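Local coordinates for transcriptional regulator, MarR family (Silicibacter pomeroyi DSS-3, PDB 3BOQ), which probably binds DNA as a dimeric winged-helix transcription factor of the MarR family, regulating gene expression, at residues R13-N16 with Q17-W21; N84-K88 with D89-V93; T114-K117 with Q118-A122. One frame throughout, in Å; residues are numbered along the deposited sequence.

Contact 1 (R13-N16 with Q17-W21)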
loop_
_atom_site.group_PDB
_atom_site.type_symbol
_atom_site.label_atom_id
_atom_site.label_comp_id
_atom_site.label_asym_id
_atom_site.label_seq_id
_atom_site.Cartn_x
_atom_site.Cartn_y
_atom_site.Cartn_z
ATOM N N ARG B 13 -20.803 9.994 -7.083
ATOM C CA ARG B 13 -19.382 10.266 -7.226
ATOM C C ARG B 13 -18.580 10.102 -5.922
ATOM O O ARG B 13 -17.536 9.454 -5.931
ATOM C CB ARG B 13 -19.092 11.608 -7.903
ATOM C CG ARG B 13 -17.593 11.783 -8.148
ATOM C CD ARG B 13 -17.265 12.958 -9.012
ATOM N NE ARG B 13 -15.823 13.175 -9.007
ATOM C CZ ARG B 13 -14.966 12.595 -9.839
ATOM N NH1 ARG B 13 -15.406 11.757 -10.780
ATOM N NH2 ARG B 13 -13.670 12.854 -9.732
ATOM N N GLN B 14 -19.047 10.677 -4.816
ATOM C CA GLN B 14 -18.345 10.477 -3.544
ATOM C C GLN B 14 -18.335 8.999 -3.158
ATOM O O GLN B 14 -17.277 8.459 -2.845
ATOM C CB GLN B 14 -18.899 11.355 -2.420
ATOM C CG GLN B 14 -18.235 11.082 -1.065
ATOM C CD GLN B 14 -17.957 12.379 -0.285
ATOM O OE1 GLN B 14 -18.208 12.398 0.929
ATOM N NE2 GLN B 14 -17.423 13.475 -0.972
ATOM N N GLN B 15 -19.492 8.340 -3.227
ATOM C CA GLN B 15 -19.562 6.879 -2.993
ATOM C C GLN B 15 -18.627 6.114 -3.926
ATOM O O GLN B 15 -17.925 5.212 -3.481
ATOM C CB GLN B 15 -20.992 6.353 -3.144
ATOM C CG GLN B 15 -21.868 6.622 -1.939
ATOM C CD GLN B 15 -23.358 6.442 -2.213
ATOM O OE1 GLN B 15 -23.753 5.825 -3.205
ATOM N NE2 GLN B 15 -24.194 6.998 -1.333
ATOM N N ASN B 16 -18.584 6.474 -5.207
ATOM C CA ASN B 16 -17.645 5.822 -6.134
ATOM C C ASN B 16 -16.187 5.908 -5.657
ATOM O O ASN B 16 -15.439 4.938 -5.763
ATOM C CB ASN B 16 -17.722 6.442 -7.537
ATOM C CG ASN B 16 -18.993 6.071 -8.292
ATOM O OD1 ASN B 16 -19.605 5.027 -8.038
ATOM N ND2 ASN B 16 -19.404 6.940 -9.222
ATOM N N GLN B 17 -15.807 7.091 -5.166
ATOM C CA GLN B 17 -14.462 7.393 -4.691
ATOM C C GLN B 17 -14.128 6.625 -3.399
ATOM O O GLN B 17 -13.102 5.953 -3.323
ATOM C CB GLN B 17 -14.317 8.906 -4.511
ATOM C CG GLN B 17 -14.114 9.633 -5.875
ATOM C CD GLN B 17 -14.151 11.145 -5.797
ATOM O OE1 GLN B 17 -14.554 11.708 -4.802
ATOM N NE2 GLN B 17 -13.717 11.810 -6.860
ATOM N N THR B 18 -14.992 6.731 -2.387
ATOM C CA THR B 18 -14.875 5.895 -1.186
ATOM C C THR B 18 -14.658 4.422 -1.543
ATOM O O THR B 18 -13.663 3.835 -1.118
ATOM C CB THR B 18 -16.065 6.105 -0.215
ATOM O OG1 THR B 18 -15.729 7.200 0.629
ATOM C CG2 THR B 18 -16.324 4.869 0.714
ATOM N N ARG B 19 -15.557 3.846 -2.343
ATOM C CA ARG B 19 -15.472 2.437 -2.715
ATOM C C ARG B 19 -14.162 2.106 -3.374
ATOM O O ARG B 19 -13.546 1.128 -3.008
ATOM C CB ARG B 19 -16.594 2.009 -3.649
ATOM C CG ARG B 19 -17.767 1.416 -2.939
ATOM C CD ARG B 19 -18.761 0.800 -3.914
ATOM N NE ARG B 19 -20.130 1.082 -3.467
ATOM C CZ ARG B 19 -20.877 2.100 -3.899
ATOM N NH1 ARG B 19 -20.414 2.942 -4.830
ATOM N NH2 ARG B 19 -22.106 2.260 -3.416
ATOM N N LEU B 20 -13.750 2.904 -4.349
ATOM C CA LEU B 20 -12.552 2.636 -5.130
ATOM C C LEU B 20 -11.321 2.528 -4.246
ATOM O O LEU B 20 -10.590 1.563 -4.320
ATOM C CB LEU B 20 -12.338 3.732 -6.212
ATOM C CG LEU B 20 -10.925 3.717 -6.837
ATOM C CD1 LEU B 20 -10.770 2.486 -7.732
ATOM C CD2 LEU B 20 -10.568 5.000 -7.580
ATOM N N TRP B 21 -11.130 3.524 -3.389
ATOM C CA TRP B 21 -9.976 3.637 -2.520
ATOM C C TRP B 21 -9.899 2.509 -1.482
ATOM O O TRP B 21 -8.837 1.912 -1.258
ATOM C CB TRP B 21 -10.033 5.006 -1.841
ATOM C CG TRP B 21 -8.936 5.266 -0.831
ATOM C CD1 TRP B 21 -9.094 5.687 0.447
ATOM C CD2 TRP B 21 -7.520 5.112 -1.041
ATOM N NE1 TRP B 21 -7.875 5.820 1.055
ATOM C CE2 TRP B 21 -6.885 5.485 0.165
ATOM C CE3 TRP B 21 -6.723 4.691 -2.141
ATOM C CZ2 TRP B 21 -5.492 5.436 0.329
ATOM C CZ3 TRP B 21 -5.324 4.671 -1.989
ATOM C CH2 TRP B 21 -4.731 5.030 -0.758
HETATM O O HOH W 1 -13.902 14.494 -7.183
#

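Contact 2 (N84-K88 with D89-V93)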
loop_
_atom_site.group_PDB
_atom_site.type_symbol
_atom_site.label_atom_id
_atom_site.label_comp_id
_atom_site.label_asym_id
_atom_site.label_seq_id
_atom_site.Cartn_x
_atom_site.Cartn_y
_atom_site.Cartn_z
ATOM N N ASN B 84 21.250 1.581 3.654
ATOM C CA ASN B 84 22.092 1.105 4.761
ATOM C C ASN B 84 21.897 -0.374 5.135
ATOM O O ASN B 84 22.872 -1.054 5.366
ATOM C CB ASN B 84 21.944 1.974 6.013
ATOM C CG ASN B 84 22.572 3.348 5.857
ATOM O OD1 ASN B 84 23.367 3.590 4.938
ATOM N ND2 ASN B 84 22.208 4.269 6.760
ATOM N N ARG B 85 20.651 -0.857 5.207
ATOM C CA ARG B 85 20.383 -2.280 5.492
ATOM C C ARG B 85 20.923 -3.174 4.372
ATOM O O ARG B 85 21.517 -4.222 4.653
ATOM C CB ARG B 85 18.890 -2.561 5.679
ATOM C CG ARG B 85 18.272 -2.010 6.956
ATOM C CD ARG B 85 16.808 -2.491 7.129
ATOM N NE ARG B 85 15.833 -1.913 6.184
ATOM C CZ ARG B 85 15.256 -0.713 6.324
ATOM N NH1 ARG B 85 15.558 0.077 7.351
ATOM N NH2 ARG B 85 14.377 -0.287 5.423
ATOM N N LEU B 86 20.741 -2.729 3.122
ATOM C CA LEU B 86 21.203 -3.443 1.909
ATOM C C LEU B 86 22.712 -3.550 1.762
ATOM O O LEU B 86 23.222 -4.544 1.236
ATOM C CB LEU B 86 20.634 -2.785 0.661
ATOM C CG LEU B 86 19.124 -2.910 0.459
ATOM C CD1 LEU B 86 18.727 -1.980 -0.660
ATOM C CD2 LEU B 86 18.788 -4.371 0.128
ATOM N N ILE B 87 23.406 -2.502 2.197
ATOM C CA ILE B 87 24.875 -2.465 2.266
ATOM C C ILE B 87 25.376 -3.457 3.321
ATOM O O ILE B 87 26.286 -4.223 3.058
ATOM C CB ILE B 87 25.422 -1.034 2.555
ATOM C CG1 ILE B 87 25.209 -0.108 1.352
ATOM C CG2 ILE B 87 26.882 -1.102 2.872
ATOM C CD1 ILE B 87 25.362 1.365 1.629
ATOM N N LYS B 88 24.758 -3.440 4.500
ATOM C CA LYS B 88 25.073 -4.369 5.596
ATOM C C LYS B 88 24.786 -5.854 5.224
ATOM O O LYS B 88 25.527 -6.759 5.578
ATOM C CB LYS B 88 24.352 -3.902 6.877
ATOM C CG LYS B 88 24.260 -4.912 8.031
ATOM C CD LYS B 88 24.161 -4.205 9.399
ATOM C CE LYS B 88 23.820 -5.187 10.540
ATOM N NZ LYS B 88 24.960 -5.458 11.475
ATOM N N ASP B 89 23.724 -6.077 4.475
ATOM C CA ASP B 89 23.408 -7.371 3.888
ATOM C C ASP B 89 24.372 -7.831 2.774
ATOM O O ASP B 89 24.234 -8.944 2.262
ATOM C CB ASP B 89 22.010 -7.280 3.275
ATOM C CG ASP B 89 20.914 -7.381 4.311
ATOM O OD1 ASP B 89 21.236 -7.526 5.524
ATOM O OD2 ASP B 89 19.728 -7.331 3.899
ATOM N N GLY B 90 25.300 -6.963 2.372
ATOM C CA GLY B 90 26.150 -7.207 1.215
ATOM C C GLY B 90 25.483 -7.203 -0.152
ATOM O O GLY B 90 26.020 -7.806 -1.073
HETATM N N MSE B 91 24.319 -6.542 -0.281
HETATM C CA MSE B 91 23.600 -6.418 -1.562
HETATM C C MSE B 91 24.038 -5.199 -2.384
HETATM O O MSE B 91 24.030 -5.237 -3.597
HETATM C CB MSE B 91 22.068 -6.354 -1.342
HETATM C CG MSE B 91 21.458 -7.499 -0.490
HETATM SE SE MSE B 91 21.409 -9.265 -1.430
HETATM C CE MSE B 91 23.095 -10.106 -0.888
ATOM N N VAL B 92 24.403 -4.114 -1.705
ATOM C CA VAL B 92 24.765 -2.858 -2.369
ATOM C C VAL B 92 26.181 -2.509 -1.982
ATOM O O VAL B 92 26.562 -2.686 -0.836
ATOM C CB VAL B 92 23.750 -1.709 -2.001
ATOM C CG1 VAL B 92 24.284 -0.323 -2.343
ATOM C CG2 VAL B 92 22.392 -1.954 -2.652
ATOM N N VAL B 93 26.965 -2.041 -2.947
ATOM C CA VAL B 93 28.400 -1.788 -2.765
ATOM C C VAL B 93 28.651 -0.535 -1.923
ATOM O O VAL B 93 28.014 0.507 -2.136
ATOM C CB VAL B 93 29.129 -1.656 -4.144
ATOM C CG1 VAL B 93 30.649 -1.397 -3.985
ATOM C CG2 VAL B 93 28.891 -2.881 -5.000
#

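Contact 3 (T114-K117 with Q118-A122)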
loop_
_atom_site.group_PDB
_atom_site.type_symbol
_atom_site.label_atom_id
_atom_site.label_comp_id
_atom_site.label_asym_id
_atom_site.label_seq_id
_atom_site.Cartn_x
_atom_site.Cartn_y
_atom_site.Cartn_z
ATOM N N THR B 114 23.054 -11.731 -8.226
ATOM C CA THR B 114 22.659 -13.143 -8.160
ATOM C C THR B 114 21.422 -13.362 -7.269
ATOM O O THR B 114 20.507 -14.078 -7.663
ATOM C CB THR B 114 23.820 -14.015 -7.647
ATOM O OG1 THR B 114 24.839 -14.090 -8.651
ATOM C CG2 THR B 114 23.337 -15.430 -7.294
ATOM N N THR B 115 21.416 -12.762 -6.072
ATOM C CA THR B 115 20.299 -12.858 -5.126
ATOM C C THR B 115 19.040 -12.238 -5.772
ATOM O O THR B 115 17.949 -12.793 -5.671
ATOM C CB THR B 115 20.634 -12.185 -3.735
ATOM O OG1 THR B 115 21.644 -12.941 -3.049
ATOM C CG2 THR B 115 19.410 -12.117 -2.816
ATOM N N PHE B 116 19.211 -11.113 -6.464
ATOM C CA PHE B 116 18.105 -10.436 -7.093
ATOM C C PHE B 116 17.366 -11.310 -8.117
ATOM O O PHE B 116 16.131 -11.355 -8.128
ATOM C CB PHE B 116 18.540 -9.119 -7.759
ATOM C CG PHE B 116 17.410 -8.458 -8.471
ATOM C CD1 PHE B 116 16.381 -7.846 -7.734
ATOM C CD2 PHE B 116 17.286 -8.567 -9.858
ATOM C CE1 PHE B 116 15.281 -7.310 -8.372
ATOM C CE2 PHE B 116 16.183 -8.016 -10.523
ATOM C CZ PHE B 116 15.176 -7.387 -9.785
ATOM N N LYS B 117 18.121 -11.989 -8.981
ATOM C CA LYS B 117 17.539 -12.865 -9.985
ATOM C C LYS B 117 16.794 -14.055 -9.354
ATOM O O LYS B 117 15.663 -14.347 -9.760
ATOM C CB LYS B 117 18.587 -13.307 -11.016
ATOM C CG LYS B 117 19.217 -12.112 -11.736
ATOM C CD LYS B 117 20.248 -12.493 -12.808
ATOM C CE LYS B 117 21.028 -11.243 -13.263
ATOM N NZ LYS B 117 22.112 -11.512 -14.248
ATOM N N GLN B 118 17.399 -14.716 -8.363
ATOM C CA GLN B 118 16.696 -15.768 -7.620
ATOM C C GLN B 118 15.449 -15.195 -6.951
ATOM O O GLN B 118 14.410 -15.851 -6.935
ATOM C CB GLN B 118 17.583 -16.436 -6.545
ATOM C CG GLN B 118 18.904 -17.075 -7.012
ATOM C CD GLN B 118 19.779 -17.546 -5.825
ATOM O OE1 GLN B 118 20.179 -16.758 -4.960
ATOM N NE2 GLN B 118 20.071 -18.837 -5.790
ATOM N N ALA B 119 15.541 -13.978 -6.401
ATOM C CA ALA B 119 14.429 -13.371 -5.662
ATOM C C ALA B 119 13.304 -12.909 -6.595
ATOM O O ALA B 119 12.111 -12.896 -6.229
ATOM C CB ALA B 119 14.925 -12.212 -4.809
ATOM N N SER B 120 13.718 -12.510 -7.795
ATOM C CA SER B 120 12.829 -12.101 -8.867
ATOM C C SER B 120 11.978 -13.287 -9.330
ATOM O O SER B 120 10.788 -13.140 -9.568
ATOM C CB SER B 120 13.671 -11.554 -10.014
ATOM O OG SER B 120 12.866 -10.865 -10.927
ATOM N N GLU B 121 12.594 -14.459 -9.438
ATOM C CA GLU B 121 11.903 -15.694 -9.780
ATOM C C GLU B 121 10.861 -16.003 -8.698
ATOM O O GLU B 121 9.682 -16.266 -9.008
ATOM C CB GLU B 121 12.928 -16.834 -9.897
ATOM C CG GLU B 121 12.602 -17.948 -10.869
ATOM C CD GLU B 121 13.864 -18.774 -11.301
ATOM O OE1 GLU B 121 14.953 -18.691 -10.639
ATOM O OE2 GLU B 121 13.758 -19.524 -12.312
ATOM N N ALA B 122 11.308 -15.953 -7.441
ATOM C CA ALA B 122 10.484 -16.218 -6.249
ATOM C C ALA B 122 9.292 -15.271 -6.127
ATOM O O ALA B 122 8.189 -15.698 -5.805
ATOM C CB ALA B 122 11.342 -16.147 -4.979
#

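Contact 1 (R13-N16 with Q17-W21)
In the opening turns of helix 12-43, Arg13 and Gln17 stand one turn apart and bring their polar ends together. Gln17 NE2 sits over one face of the Arg13 guanidinium, 3.3 Å from Arg13 CZ, with the amide plane turned 71° against it. Both are donors and make no hydrogen bond to each other; a water joins them, accepting from Arg13 NE at 3.0 Å and from Gln17 NE2 at 2.7 Å, and lying in the plane of the guanidinium at its edge. The Gln17 chain gets there with CG beside the backbone N (chi1 -77°) and an extended run beyond. Below them the backbone bonds are ordinary, Gln17 N to Arg13 O at 3.0 Å. Further round, Gln15 and Arg19 run alongside each other, Arg19 NH1 being 3.8 Å from Gln15 CB. With an alanine at Gln17, the water would probably lose one of its two donors and the guanidinium face its amide cover. Arg13 NH1 makes its salt bridge to Asp136 of the second subunit, whose Met139 packs on Asn16 and Gln17. An N-terminal helix laid against the partner's C-terminal region is typical of the MarR dimer interface.

Contact 2 (N84-K88 with D89-V93)
The Asp89 carboxylate lies flat beneath a backbone carbonyl: Arg85 O stands over one face of it, 3.2 Å from Asp89 CG, while Asp89 OD2 carries a salt bridge to Lys49. Peptide planes are also met on their faces. Gly90 N bonds to Ile87 O at 3.0 Å from above the carbonyl plane, and Val92 N comes to Leu86 O in the same manner, 59° out of plane. Leu86 O is thus gripped twice, because Met91 N approaches it at 2.7 Å almost head-on. The two nested bonds, Met91 N to Leu86 O and Gly90 N to Ile87 O, with Gly90 at positive phi (68°), make a Schellman motif that ends helix 79-88. The turn folds the chain back on the helix, and Val92 divides its two methyls between Leu86 and Ile87: CG2 rests on Leu86 CB at 3.8 Å, and CG1 meets Ile87 CG1 at the same 3.8 Å. Backbone helps too, with a CA-H...O contact from Ile87 CA to Val92 O of 3.5 Å. Selenomethionine Met91 crosses Leu86 at about a right angle, its CB 4.1 Å from Leu86 CD2. Helix 47-58 lies against this corner, Met53 touching Met91 and Leu56 touching Val92. The departing chain pairs through its backbone with Thr109 and Lys107, beside strand 105-106, as expected where the probable DNA-recognition helix gives way to the wing.

Contact 3 (T114-K117 with Q118-A122)
Phe116 O takes the shortest backbone bond of this helical stretch, from Ser120 N at 2.7 Å, and Ser120 CB lies 3.1 Å from the same Phe116 O, a tight approach. The N-H...O angle of 142° shows the bond to be noticeably bent. The same Ser120 CB lies loosely over one face of the Phe116 ring. The ring leans that way because CG is anti to the backbone N (chi1 177°), and the far end of the ring, CZ, reaches to 4.3 Å from Ser120 OG, again a loose approach.

One residue earlier, Ala119 N bonds to Thr115 O at 2.8 Å nearly in line with the carbonyl, and the small Ala119 CB tucks against that same Thr115 O at 3.2 Å. The polar end of Thr115 turns the other way, its OG1 bonded to Ala111 O in the preceding turn. On the exposed side the bond is longer and straighter: Gln118 N meets Thr114 O at 3.2 Å with an angle of 177°. Gln118 then runs alongside Thr114, pointing the same way, its OE1 4.1 Å from Thr114 CG2.

Helix 110-130 presents this stretch to helix 47-58, where Phe116 meets the ring of Phe50, the two planes nearly parallel, and touches Met53, Ala54 and Ala57. Ala119 faces Phe50 and, together with Ala122, also touches Thr43 at the end of helix 12-43.

How the contacts relate
Contact 1 stands apart, about 41 Å from contact 2 and 38 Å from contact 3 between centres, on the opposite side of the chain's centre. Its setting is the subunit interface, and its side-chain chemistry is polar and water-bridged. Contact 2 lies in the probable DNA-binding lobe; contact 3, on the helix that follows the wing, adjoins it: Met91 SE packs 3.7 Å from Thr115 CG2. Both lean on helix 47-58, where Met53 touches Met91 as well as Phe116. Contact 2 is partly buried, as is contact 1, but ends a helix with apolar packing; contact 3 is mostly surface, a mid-helix stretch whose inner side is aromatic and alanine-lined.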